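Side-chain contacts in uncharacterized protein (Aeropyrum pernix, PDB 3P1Z), which is of unknown function but may bind nucleic acid and take part in tRNA-intron cleavage: residues 15-20 against 72-77; 86-91 against 148-153; 90-95 against 108-113. One frame throughout, in Å; residues are numbered along the deposited sequence.

Along the chain, contact 1 closes before contacts 2 and 3 open, and those two start from overlapping parts of helix 83-95. Contact 1 belongs to the SEN2-like N-terminal region, the others to the region related to the catalytic domain of tRNA-intron endonucleases. The centres of contacts 2 and 3 are about 10 Å apart, and both rest on one mixed sheet, through strands 146-152 and 107-112. Leu108 CD1 joins them, 4.1 Å from Val88 CG1. The centre of contact 1 lies about 20 Å from that of contact 2, yet Ile76 CD1 and Ala86 CB touch at 3.9 Å. Consecutive helices 68-79 and 83-95 therefore carry the packing between the two regions.

Contact 1 of 3, residues 15-20 against 72-77; sequences ARLGVE and AVEVIA
Leu17 and Val75 mark the closest backbone approach between strand 14-18 and helix 68-79, their CA atoms lying 6.9 Å apart, a gap that leaves room for side chains but is not bridged by any hydrogen bond. Leu17 is the residue of 15-20 that crosses it. Its CB is directed at the helix, and with CG anti to the backbone N (chi1 -176°) the isobutyl group continues outward, so that CD2 reaches the helix backbone itself: it lies 3.8 Å from Glu74 O and 4.4 Å from Val75 CA. The other methyl, CD1, faces the valine side chain more loosely, at 4.6 Å from Val75 CG2. Glu74 closes the contact from the flank. Its chain is extended through chi1 and chi2, which carries the carboxylate out alongside the base of the leucine, where OE2 is 4.2 Å from Leu17 CB; this is van der Waals contact with aliphatic carbon. The other carboxylate oxygen, OE1, has a weak hydrogen bond to Thr66 OG1. With 128 Å² buried in all, this is a small, partly buried strand-on-helix contact in the SEN2-like N-terminal region. Val22 of the adjacent antiparallel strand 21-26 and Met63 of a loop both touch Leu17 and Val75, while Ile76, directed away from strand 14-18, packs against Leu83 and Ala86 of helix 83-95.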
loop_
_atom_site.group_PDB
_atom_site.type_symbol
_atom_site.label_atom_id
_atom_site.label_comp_id
_atom_site.label_asym_id
_atom_site.label_seq_id
_atom_site.Cartn_x
_atom_site.Cartn_y
_atom_site.Cartn_z
ATOM N N ALA A 15 -42.686 -0.441 -18.424
ATOM C CA ALA A 15 -41.804 -0.556 -19.589
ATOM C C ALA A 15 -41.422 -1.993 -19.938
ATOM O O ALA A 15 -41.292 -2.845 -19.068
ATOM C CB ALA A 15 -40.544 0.288 -19.381
ATOM N N ARG A 16 -41.231 -2.244 -21.226
ATOM C CA ARG A 16 -40.862 -3.570 -21.704
ATOM C C ARG A 16 -39.419 -3.566 -22.160
ATOM O O ARG A 16 -38.884 -2.537 -22.564
ATOM C CB ARG A 16 -41.722 -3.971 -22.890
ATOM C CG ARG A 16 -41.251 -3.352 -24.177
ATOM C CD ARG A 16 -41.765 -4.102 -25.383
ATOM N NE ARG A 16 -41.539 -3.331 -26.601
ATOM C CZ ARG A 16 -42.408 -2.454 -27.100
ATOM N NH1 ARG A 16 -43.570 -2.249 -26.487
ATOM N NH2 ARG A 16 -42.117 -1.786 -28.214
ATOM N N LEU A 17 -38.788 -4.728 -22.118
ATOM C CA LEU A 17 -37.400 -4.816 -22.520
ATOM C C LEU A 17 -37.304 -5.371 -23.927
ATOM O O LEU A 17 -37.599 -6.541 -24.157
ATOM C CB LEU A 17 -36.624 -5.714 -21.564
ATOM C CG LEU A 17 -35.136 -5.757 -21.892
ATOM C CD1 LEU A 17 -34.557 -4.353 -21.797
ATOM C CD2 LEU A 17 -34.422 -6.710 -20.952
ATOM N N GLY A 18 -36.893 -4.532 -24.870
ATOM C CA GLY A 18 -36.656 -4.988 -26.228
ATOM C C GLY A 18 -35.229 -5.469 -26.441
ATOM O O GLY A 18 -34.379 -5.356 -25.552
ATOM N N VAL A 19 -34.965 -6.007 -27.631
ATOM C CA VAL A 19 -33.623 -6.464 -27.988
ATOM C C VAL A 19 -32.545 -5.425 -27.699
ATOM O O VAL A 19 -31.502 -5.754 -27.131
ATOM C CB VAL A 19 -33.520 -6.879 -29.462
ATOM C CG1 VAL A 19 -32.074 -6.786 -29.925
ATOM C CG2 VAL A 19 -34.054 -8.288 -29.655
ATOM N N GLU A 20 -32.774 -4.180 -28.105
ATOM C CA GLU A 20 -31.873 -3.108 -27.692
ATOM C C GLU A 20 -32.669 -1.928 -27.186
ATOM O O GLU A 20 -33.055 -1.032 -27.952
ATOM C CB GLU A 20 -30.937 -2.647 -28.809
ATOM C CG GLU A 20 -29.492 -2.364 -28.346
ATOM C CD GLU A 20 -29.361 -1.343 -27.194
ATOM O OE1 GLU A 20 -28.363 -1.445 -26.432
ATOM O OE2 GLU A 20 -30.232 -0.451 -27.046
ATOM N N ALA A 72 -34.154 -4.028 -12.184
ATOM C CA ALA A 72 -32.868 -3.399 -12.464
ATOM C C ALA A 72 -31.915 -4.440 -13.035
ATOM O O ALA A 72 -31.324 -4.253 -14.099
ATOM C CB ALA A 72 -32.289 -2.771 -11.196
ATOM N N VAL A 73 -31.794 -5.549 -12.324
ATOM C CA VAL A 73 -30.983 -6.658 -12.777
ATOM C C VAL A 73 -31.400 -7.103 -14.168
ATOM O O VAL A 73 -30.589 -7.631 -14.915
ATOM C CB VAL A 73 -31.086 -7.847 -11.797
ATOM C CG1 VAL A 73 -30.481 -9.114 -12.404
ATOM C CG2 VAL A 73 -30.412 -7.484 -10.484
ATOM N N GLU A 74 -32.662 -6.872 -14.523
ATOM C CA GLU A 74 -33.204 -7.378 -15.785
ATOM C C GLU A 74 -32.698 -6.564 -16.959
ATOM O O GLU A 74 -32.145 -7.100 -17.916
ATOM C CB GLU A 74 -34.738 -7.380 -15.773
ATOM C CG GLU A 74 -35.363 -8.281 -16.837
ATOM C CD GLU A 74 -36.871 -8.136 -16.916
ATOM O OE1 GLU A 74 -37.538 -8.240 -15.862
ATOM O OE2 GLU A 74 -37.387 -7.921 -18.037
ATOM N N VAL A 75 -32.913 -5.263 -16.880
ATOM C CA VAL A 75 -32.362 -4.354 -17.853
ATOM C C VAL A 75 -30.848 -4.559 -17.889
ATOM O O VAL A 75 -30.264 -4.777 -18.957
ATOM C CB VAL A 75 -32.734 -2.900 -17.491
ATOM C CG1 VAL A 75 -32.085 -1.906 -18.441
ATOM C CG2 VAL A 75 -34.252 -2.738 -17.496
ATOM N N ILE A 76 -30.224 -4.534 -16.713
ATOM C CA ILE A 76 -28.766 -4.596 -16.600
ATOM C C ILE A 76 -28.157 -5.805 -17.293
ATOM O O ILE A 76 -27.308 -5.671 -18.170
ATOM C CB ILE A 76 -28.319 -4.629 -15.140
ATOM C CG1 ILE A 76 -28.393 -3.229 -14.536
ATOM C CG2 ILE A 76 -26.904 -5.163 -15.046
ATOM C CD1 ILE A 76 -27.983 -3.182 -13.085
ATOM N N ALA A 77 -28.569 -6.993 -16.876
ATOM C CA ALA A 77 -28.112 -8.198 -17.540
ATOM C C ALA A 77 -28.548 -8.125 -18.994
ATOM O O ALA A 77 -27.733 -8.258 -19.912
ATOM C CB ALA A 77 -28.683 -9.437 -16.866
#

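Contact 2 of 3, residues 86-91 against 148-153; sequences ALVYFD and IVAIVD
Val88 overlaps two residues of strand 146-152 at once, with CG1 on Ala150 and CG2 reaching both Ala150 and Val152. The setting is a helix laid on a mixed beta sheet, in a region assigned to the catalytic domain of tRNA-intron endonucleases and, more broadly, to the PDDEXK clan. The backbones are closest at Val88 and Ala150, with CA atoms 7.3 Å apart, and the CB of Val88 is directed toward the strand. With chi1 at -179°, CG1 is anti to the backbone N and CG2 anti to the carbonyl carbon, which spreads the two methyls over the strand: CG1 meets Ala150 CB at 3.9 Å, while CG2 sits 3.8 Å from Val152 CG2 and 4.2 Å from Ala150 CB. The side chains of Val88 and Val152 cross obliquely, meeting through one methyl each. Strand alternation explains the choice of partners, since Ala150 and Val152 are directed at the helix and Ile151 between them faces away, packing on an apolar side chain of a neighbouring subunit. A looser neighbour is Leu87, whose CD1 comes no nearer than 4.7 Å to Val152 CG1. All three touching residues are buried, and the interaction is wholly apolar. Val121 of strand 115-123 and Tyr160 of strand 158-166 also touch Val88, so the residue meets three adjoining strands of the sheet. Just past Val152 the strand gives way to a loop, in which Asp153 OD2 is hydrogen-bonded to both Leu157 N and Thr155 OG1.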
loop_
_atom_site.group_PDB
_atom_site.type_symbol
_atom_site.label_atom_id
_atom_site.label_comp_id
_atom_site.label_asym_id
_atom_site.label_seq_id
_atom_site.Cartn_x
_atom_site.Cartn_y
_atom_site.Cartn_z
ATOM N N ALA A 86 -23.362 1.007 -13.367
ATOM C CA ALA A 86 -24.761 1.204 -12.982
ATOM C C ALA A 86 -24.877 1.703 -11.552
ATOM O O ALA A 86 -25.721 2.544 -11.230
ATOM C CB ALA A 86 -25.521 -0.100 -13.125
ATOM N N LEU A 87 -24.035 1.143 -10.690
ATOM C CA LEU A 87 -23.988 1.540 -9.293
ATOM C C LEU A 87 -23.504 2.982 -9.181
ATOM O O LEU A 87 -24.157 3.793 -8.517
ATOM C CB LEU A 87 -23.112 0.579 -8.471
ATOM C CG LEU A 87 -23.698 -0.828 -8.284
ATOM C CD1 LEU A 87 -22.725 -1.799 -7.592
ATOM C CD2 LEU A 87 -25.018 -0.736 -7.523
ATOM N N VAL A 88 -22.390 3.307 -9.846
ATOM C CA VAL A 88 -21.818 4.655 -9.785
ATOM C C VAL A 88 -22.786 5.649 -10.367
ATOM O O VAL A 88 -22.785 6.830 -10.008
ATOM C CB VAL A 88 -20.525 4.788 -10.610
ATOM C CG1 VAL A 88 -19.976 6.199 -10.489
ATOM C CG2 VAL A 88 -19.501 3.767 -10.163
ATOM N N TYR A 89 -23.583 5.148 -11.300
ATOM C CA TYR A 89 -24.635 5.913 -11.933
ATOM C C TYR A 89 -25.713 6.188 -10.909
ATOM O O TYR A 89 -26.049 7.341 -10.649
ATOM C CB TYR A 89 -25.221 5.100 -13.076
ATOM C CG TYR A 89 -26.212 5.834 -13.925
ATOM C CD1 TYR A 89 -25.855 6.297 -15.181
ATOM C CD2 TYR A 89 -27.510 6.057 -13.487
ATOM C CE1 TYR A 89 -26.762 6.965 -15.982
ATOM C CE2 TYR A 89 -28.421 6.724 -14.281
ATOM C CZ TYR A 89 -28.037 7.178 -15.526
ATOM O OH TYR A 89 -28.914 7.850 -16.335
ATOM N N PHE A 90 -26.249 5.123 -10.322
ATOM C CA PHE A 90 -27.313 5.272 -9.338
ATOM C C PHE A 90 -26.892 6.278 -8.289
ATOM O O PHE A 90 -27.614 7.233 -8.011
ATOM C CB PHE A 90 -27.637 3.949 -8.649
ATOM C CG PHE A 90 -28.182 2.898 -9.560
ATOM C CD1 PHE A 90 -28.578 3.207 -10.845
ATOM C CD2 PHE A 90 -28.327 1.598 -9.117
ATOM C CE1 PHE A 90 -29.074 2.229 -11.683
ATOM C CE2 PHE A 90 -28.837 0.620 -9.945
ATOM C CZ PHE A 90 -29.211 0.935 -11.230
ATOM N N ASP A 91 -25.721 6.032 -7.703
ATOM C CA ASP A 91 -25.136 6.911 -6.705
ATOM C C ASP A 91 -25.204 8.333 -7.226
ATOM O O ASP A 91 -25.703 9.231 -6.548
ATOM C CB ASP A 91 -23.678 6.517 -6.458
ATOM C CG ASP A 91 -23.120 7.080 -5.153
ATOM O OD1 ASP A 91 -23.509 6.600 -4.066
ATOM O OD2 ASP A 91 -22.274 7.995 -5.215
ATOM N N ILE A 148 -12.455 12.424 -13.245
ATOM C CA ILE A 148 -12.875 11.769 -12.013
ATOM C C ILE A 148 -12.654 10.268 -12.088
ATOM O O ILE A 148 -12.755 9.668 -13.156
ATOM C CB ILE A 148 -14.323 12.134 -11.626
ATOM C CG1 ILE A 148 -14.442 13.653 -11.449
ATOM C CG2 ILE A 148 -14.758 11.408 -10.355
ATOM C CD1 ILE A 148 -13.625 14.206 -10.302
ATOM N N VAL A 149 -12.309 9.676 -10.950
ATOM C CA VAL A 149 -12.143 8.231 -10.858
ATOM C C VAL A 149 -13.050 7.682 -9.750
ATOM O O VAL A 149 -13.043 8.153 -8.609
ATOM C CB VAL A 149 -10.656 7.835 -10.661
ATOM C CG1 VAL A 149 -10.363 7.496 -9.208
ATOM C CG2 VAL A 149 -10.287 6.684 -11.548
ATOM N N ALA A 150 -13.868 6.706 -10.109
ATOM C CA ALA A 150 -14.732 6.062 -9.129
ATOM C C ALA A 150 -14.346 4.598 -8.972
ATOM O O ALA A 150 -14.445 3.801 -9.910
ATOM C CB ALA A 150 -16.208 6.207 -9.510
ATOM N N ILE A 151 -13.884 4.254 -7.783
ATOM C CA ILE A 151 -13.497 2.890 -7.511
ATOM C C ILE A 151 -14.540 2.189 -6.679
ATOM O O ILE A 151 -14.927 2.645 -5.611
ATOM C CB ILE A 151 -12.140 2.826 -6.824
ATOM C CG1 ILE A 151 -11.102 3.467 -7.744
ATOM C CG2 ILE A 151 -11.773 1.373 -6.495
ATOM C CD1 ILE A 151 -10.229 4.457 -7.070
ATOM N N VAL A 152 -14.998 1.067 -7.198
ATOM C CA VAL A 152 -15.969 0.268 -6.509
ATOM C C VAL A 152 -15.221 -0.935 -6.013
ATOM O O VAL A 152 -14.740 -1.725 -6.805
ATOM C CB VAL A 152 -17.095 -0.163 -7.476
ATOM C CG1 VAL A 152 -18.207 -0.899 -6.722
ATOM C CG2 VAL A 152 -17.637 1.053 -8.212
ATOM N N ASP A 153 -15.108 -1.088 -4.707
ATOM C CA ASP A 153 -14.411 -2.258 -4.199
ATOM C C ASP A 153 -15.229 -3.549 -4.341
ATOM O O ASP A 153 -16.408 -3.547 -4.727
ATOM C CB ASP A 153 -13.946 -2.066 -2.745
ATOM C CG ASP A 153 -15.022 -2.442 -1.719
ATOM O OD1 ASP A 153 -14.684 -2.859 -0.593
ATOM O OD2 ASP A 153 -16.209 -2.313 -2.031
#

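Contact 3 of 3, residues 90-95 against 108-113; sequences FDLRRK and LVYEHG
Leu108 opens the contact by touching Leu92 methyl to methyl, the two CD1 atoms of Leu92 and Leu108 being 4.2 Å apart and the side chains crossing at a slant. Val109, next along, turns its CB away from the helix and packs on Val116 of strand 115-123. Tyr110 returns to the helix side: its CE2 lies 4.2 Å from Leu92 CD2, which comes to the ring at an oblique angle, and the two side chains cross at about 90°. Leu92 thus forks over the strand, one methyl for each of two residues spaced i and i+2. This is helix-on-sheet packing in the putative catalytic domain, where helix 83-95 lies against the mixed sheet; the backbones stay well apart, Leu92 CA being 9.0 Å from Tyr110 CA, and it is the long side chains that span the distance. The Tyr110 ring also meets that of Tyr117 on the antiparallel strand 115-123, with planes about 15° apart, and the backbones of Tyr110 and Tyr117 are hydrogen-bonded. Beyond Tyr110, the side chain of His112 touches Arg97 of the loop that follows the helix.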
loop_
_atom_site.group_PDB
_atom_site.type_symbol
_atom_site.label_atom_id
_atom_site.label_comp_id
_atom_site.label_asym_id
_atom_site.label_seq_id
_atom_site.Cartn_x
_atom_site.Cartn_y
_atom_site.Cartn_z
ATOM N N PHE A 90 -26.249 5.123 -10.322
ATOM C CA PHE A 90 -27.313 5.272 -9.338
ATOM C C PHE A 90 -26.892 6.278 -8.289
ATOM O O PHE A 90 -27.614 7.233 -8.011
ATOM C CB PHE A 90 -27.637 3.949 -8.649
ATOM C CG PHE A 90 -28.182 2.898 -9.560
ATOM C CD1 PHE A 90 -28.578 3.207 -10.845
ATOM C CD2 PHE A 90 -28.327 1.598 -9.117
ATOM C CE1 PHE A 90 -29.074 2.229 -11.683
ATOM C CE2 PHE A 90 -28.837 0.620 -9.945
ATOM C CZ PHE A 90 -29.211 0.935 -11.230
ATOM N N ASP A 91 -25.721 6.032 -7.703
ATOM C CA ASP A 91 -25.136 6.911 -6.705
ATOM C C ASP A 91 -25.204 8.333 -7.226
ATOM O O ASP A 91 -25.703 9.231 -6.548
ATOM C CB ASP A 91 -23.678 6.517 -6.458
ATOM C CG ASP A 91 -23.120 7.080 -5.153
ATOM O OD1 ASP A 91 -23.509 6.600 -4.066
ATOM O OD2 ASP A 91 -22.274 7.995 -5.215
ATOM N N LEU A 92 -24.723 8.529 -8.450
ATOM C CA LEU A 92 -24.716 9.857 -9.052
ATOM C C LEU A 92 -26.119 10.411 -9.293
ATOM O O LEU A 92 -26.365 11.604 -9.087
ATOM C CB LEU A 92 -23.882 9.871 -10.339
ATOM C CG LEU A 92 -22.353 9.737 -10.172
ATOM C CD1 LEU A 92 -21.669 9.596 -11.539
ATOM C CD2 LEU A 92 -21.737 10.887 -9.345
ATOM N N ARG A 93 -27.043 9.557 -9.720
ATOM C CA ARG A 93 -28.430 9.989 -9.839
ATOM C C ARG A 93 -28.956 10.376 -8.463
ATOM O O ARG A 93 -29.526 11.447 -8.292
ATOM C CB ARG A 93 -29.304 8.904 -10.469
ATOM C CG ARG A 93 -28.950 8.553 -11.917
ATOM C CD ARG A 93 -29.293 9.669 -12.912
ATOM N NE ARG A 93 -30.721 9.798 -13.190
ATOM C CZ ARG A 93 -31.463 10.856 -12.862
ATOM N NH1 ARG A 93 -30.927 11.899 -12.239
ATOM N NH2 ARG A 93 -32.753 10.874 -13.163
ATOM N N ARG A 94 -28.733 9.522 -7.474
ATOM C CA ARG A 94 -29.222 9.815 -6.133
ATOM C C ARG A 94 -28.704 11.149 -5.579
ATOM O O ARG A 94 -29.405 11.815 -4.818
ATOM C CB ARG A 94 -28.919 8.665 -5.165
ATOM C CG ARG A 94 -29.355 7.283 -5.663
ATOM C CD ARG A 94 -29.503 6.288 -4.514
ATOM N NE ARG A 94 -29.377 4.894 -4.941
ATOM C CZ ARG A 94 -29.407 3.844 -4.114
ATOM N NH1 ARG A 94 -29.567 4.025 -2.804
ATOM N NH2 ARG A 94 -29.280 2.608 -4.596
ATOM N N LYS A 95 -27.487 11.531 -5.970
ATOM C CA LYS A 95 -26.844 12.760 -5.482
ATOM C C LYS A 95 -27.362 14.037 -6.165
ATOM O O LYS A 95 -27.097 15.150 -5.702
ATOM C CB LYS A 95 -25.309 12.676 -5.614
ATOM C CG LYS A 95 -24.608 11.638 -4.707
ATOM C CD LYS A 95 -23.072 11.785 -4.744
ATOM C CE LYS A 95 -22.330 10.542 -4.241
ATOM N NZ LYS A 95 -22.720 10.034 -2.887
ATOM N N LEU A 108 -18.479 7.922 -17.630
ATOM C CA LEU A 108 -19.772 8.502 -17.405
ATOM C C LEU A 108 -19.546 9.996 -17.434
ATOM O O LEU A 108 -18.580 10.483 -16.863
ATOM C CB LEU A 108 -20.286 8.083 -16.021
ATOM C CG LEU A 108 -20.859 6.677 -15.786
ATOM C CD1 LEU A 108 -21.372 6.520 -14.359
ATOM C CD2 LEU A 108 -21.984 6.395 -16.778
ATOM N N VAL A 109 -20.423 10.742 -18.092
ATOM C CA VAL A 109 -20.218 12.186 -18.169
ATOM C C VAL A 109 -21.386 12.984 -17.615
ATOM O O VAL A 109 -22.543 12.707 -17.942
ATOM C CB VAL A 109 -19.925 12.636 -19.603
ATOM C CG1 VAL A 109 -19.487 14.080 -19.607
ATOM C CG2 VAL A 109 -18.855 11.764 -20.205
ATOM N N TYR A 110 -21.079 13.986 -16.788
ATOM C CA TYR A 110 -22.128 14.772 -16.124
ATOM C C TYR A 110 -21.747 16.226 -15.807
ATOM O O TYR A 110 -20.631 16.508 -15.360
ATOM C CB TYR A 110 -22.614 14.064 -14.853
ATOM C CG TYR A 110 -21.847 14.380 -13.578
ATOM C CD1 TYR A 110 -22.111 15.533 -12.851
ATOM C CD2 TYR A 110 -20.882 13.507 -13.081
ATOM C CE1 TYR A 110 -21.423 15.820 -11.680
ATOM C CE2 TYR A 110 -20.186 13.789 -11.903
ATOM C CZ TYR A 110 -20.464 14.945 -11.209
ATOM O OH TYR A 110 -19.797 15.233 -10.032
ATOM N N GLU A 111 -22.688 17.144 -16.017
ATOM C CA GLU A 111 -22.408 18.567 -15.846
ATOM C C GLU A 111 -22.989 19.103 -14.544
ATOM O O GLU A 111 -24.037 18.660 -14.090
ATOM C CB GLU A 111 -22.928 19.334 -17.057
ATOM C CG GLU A 111 -22.912 18.451 -18.294
ATOM C CD GLU A 111 -22.702 19.209 -19.592
ATOM O OE1 GLU A 111 -22.100 18.621 -20.524
ATOM O OE2 GLU A 111 -23.142 20.376 -19.685
ATOM N N HIS A 112 -22.297 20.050 -13.935
ATOM C CA HIS A 112 -22.738 20.578 -12.655
ATOM C C HIS A 112 -21.904 21.774 -12.205
ATOM O O HIS A 112 -20.671 21.708 -12.139
ATOM C CB HIS A 112 -22.716 19.488 -11.585
ATOM C CG HIS A 112 -22.989 20.004 -10.207
ATOM N ND1 HIS A 112 -24.232 20.460 -9.821
ATOM C CD2 HIS A 112 -22.182 20.149 -9.133
ATOM C CE1 HIS A 112 -24.178 20.855 -8.561
ATOM N NE2 HIS A 112 -22.948 20.675 -8.118
ATOM N N GLY A 113 -22.595 22.868 -11.899
ATOM C CA GLY A 113 -21.937 24.110 -11.540
ATOM C C GLY A 113 -21.030 24.624 -12.637
ATOM O O GLY A 113 -19.937 25.116 -12.373
#